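Local coordinates for putative cytosine/guanine deaminase (Unidentified, PDB 2PAJ), which catalyses the zinc-dependent deamination of isoxanthopterin and related pterins, replacing a ring amino group with oxygen and releasing ammonia, at residues 333-336 against 340-343. Sequence-based numbering, arbitrary orientation.
Sequences IGVD and SNEA. With ZN (zinc ion), chain B.
The side chain of Asn-341 lies across Val-335 at about a right angle, its terminal amide against the valine's branch point. The atom named OD1 is 3.7 Å from Val-335 CB, but the assignment of oxygen and nitrogen in this amide is doubtful, so the contact is treated as packing alone. With CG anti to the backbone N (chi1 -177°), the asparagine side chain reaches toward Val-335. Its CB also packs at 3.9 Å from the backbone O of Asp-336, while Ser-340 CB approaches the same oxygen more loosely, at 4.2 Å. These are van der Waals contacts, and the helical residues 337-339 link the two segments. Met-346 and Glu-349 of helix 346-359 also pack on Val-335.

The side chain of Asp-336 turns to the metal. Its OD1 binds zinc at 2.0 Å, whereas OD2 stays 3.9 Å from the ion, so the carboxylate is monodentate. His-76, His-78 and His-248 also bind the ion, and His-285 makes a weak hydrogen bond to OD1. Ser-310 OG is hydrogen-bonded to both Asp-336 OD2 and Ser-340 OG, linking the non-coordinating carboxylate oxygen to Ser-340; with zinc on one oxygen and Ser-310 on the other, rotation of the carboxylate is probably restricted. A zinc-binding aspartate just beyond the eighth barrel strand, here 331-333, is characteristic of the mononuclear active site of TIM-barrel amidohydrolase deaminases.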
ATOM      1  N   ILE A 333      -1.927  -6.340   2.932  1.00 48.66           N
ATOM      2  CA  ILE A 333      -2.550  -6.358   1.628  1.00 49.46           C
ATOM      3  C   ILE A 333      -1.988  -5.320   0.662  1.00 49.72           C
ATOM      4  O   ILE A 333      -1.626  -4.212   1.043  1.00 49.01           O
ATOM      5  CB  ILE A 333      -4.082  -6.193   1.779  1.00 49.74           C
ATOM      6  CG1 ILE A 333      -4.624  -7.370   2.580  1.00 48.90           C
ATOM      7  CG2 ILE A 333      -4.762  -6.159   0.422  1.00 48.17           C
ATOM      8  CD1 ILE A 333      -6.101  -7.380   2.713  1.00 50.49           C
ATOM      9  N   GLY A 334      -1.889  -5.714  -0.597  1.00 49.88           N
ATOM     10  CA  GLY A 334      -1.396  -4.816  -1.609  1.00 49.93           C
ATOM     11  C   GLY A 334      -2.088  -5.152  -2.907  1.00 50.63           C
ATOM     12  O   GLY A 334      -2.714  -6.187  -3.035  1.00 49.32           O
ATOM     13  N   VAL A 335      -1.970  -4.254  -3.864  1.00 53.10           N
ATOM     14  CA  VAL A 335      -2.545  -4.404  -5.196  1.00 56.85           C
ATOM     15  C   VAL A 335      -1.371  -3.910  -6.020  1.00 60.03           C
ATOM     16  O   VAL A 335      -0.988  -2.751  -5.866  1.00 64.95           O
ATOM     17  CB  VAL A 335      -3.763  -3.442  -5.377  1.00 56.16           C
ATOM     18  CG1 VAL A 335      -4.195  -2.939  -4.035  1.00 55.87           C
ATOM     19  CG2 VAL A 335      -3.426  -2.246  -6.280  1.00 56.87           C
ATOM     20  N   ASP A 336      -0.760  -4.729  -6.868  1.00 59.11           N
ATOM     21  CA  ASP A 336       0.383  -4.172  -7.587  1.00 59.52           C
ATOM     22  C   ASP A 336       0.261  -3.907  -9.069  1.00 59.42           C
ATOM     23  O   ASP A 336      -0.200  -4.750  -9.820  1.00 63.34           O
ATOM     24  CB  ASP A 336       1.649  -4.995  -7.323  1.00 60.78           C
ATOM     25  CG  ASP A 336       1.636  -6.371  -7.984  1.00 60.98           C
ATOM     26  OD1 ASP A 336       2.638  -6.701  -8.664  1.00 63.31           O
ATOM     27  OD2 ASP A 336       0.662  -7.128  -7.815  1.00 59.91           O
ATOM     28  N   SER A 340      -0.956  -5.939 -14.023  1.00 50.10           N
ATOM     29  CA  SER A 340      -1.300  -7.272 -13.581  1.00 50.65           C
ATOM     30  C   SER A 340      -2.625  -7.262 -12.832  1.00 50.24           C
ATOM     31  O   SER A 340      -3.237  -8.298 -12.626  1.00 50.74           O
ATOM     32  CB  SER A 340      -0.190  -7.790 -12.677  1.00 50.77           C
ATOM     33  OG  SER A 340      -0.483  -9.088 -12.214  1.00 54.97           O
ATOM     34  N   ASN A 341      -3.064  -6.075 -12.443  1.00 50.15           N
ATOM     35  CA  ASN A 341      -4.297  -5.912 -11.702  1.00 49.13           C
ATOM     36  C   ASN A 341      -5.023  -4.657 -12.177  1.00 48.58           C
ATOM     37  O   ASN A 341      -4.746  -3.558 -11.712  1.00 47.62           O
ATOM     38  CB  ASN A 341      -3.966  -5.811 -10.211  1.00 48.36           C
ATOM     39  CG  ASN A 341      -5.192  -5.722  -9.339  1.00 48.15           C
ATOM     40  OD1 ASN A 341      -5.076  -5.545  -8.133  1.00 52.94           O
ATOM     41  ND2 ASN A 341      -6.366  -5.844  -9.935  1.00 44.66           N
ATOM     42  N   GLU A 342      -5.950  -4.845 -13.111  1.00 48.22           N
ATOM     43  CA  GLU A 342      -6.743  -3.762 -13.692  1.00 48.76           C
ATOM     44  C   GLU A 342      -7.585  -3.023 -12.656  1.00 49.67           C
ATOM     45  O   GLU A 342      -8.008  -1.894 -12.893  1.00 49.67           O
ATOM     46  CB  GLU A 342      -7.688  -4.295 -14.782  1.00 47.88           C
ATOM     47  CG  GLU A 342      -7.046  -4.871 -16.054  1.00 50.00           C
ATOM     48  CD  GLU A 342      -6.284  -6.183 -15.836  1.00 52.76           C
ATOM     49  OE1 GLU A 342      -6.645  -6.975 -14.940  1.00 53.21           O
ATOM     50  OE2 GLU A 342      -5.319  -6.432 -16.587  1.00 55.03           O
ATOM     51  N   ALA A 343      -7.841  -3.668 -11.523  1.00 49.87           N
ATOM     52  CA  ALA A 343      -8.636  -3.069 -10.456  1.00 51.31           C
ATOM     53  C   ALA A 343      -7.717  -2.755  -9.281  1.00 52.57           C
ATOM     54  O   ALA A 343      -7.831  -3.336  -8.202  1.00 51.84           O
ATOM     55  CB  ALA A 343      -9.736  -4.031 -10.030  1.00 52.77           C
TER
HETATM   56 ZN    ZN B 493       4.535  -6.725  -7.917  1.00 46.93          ZN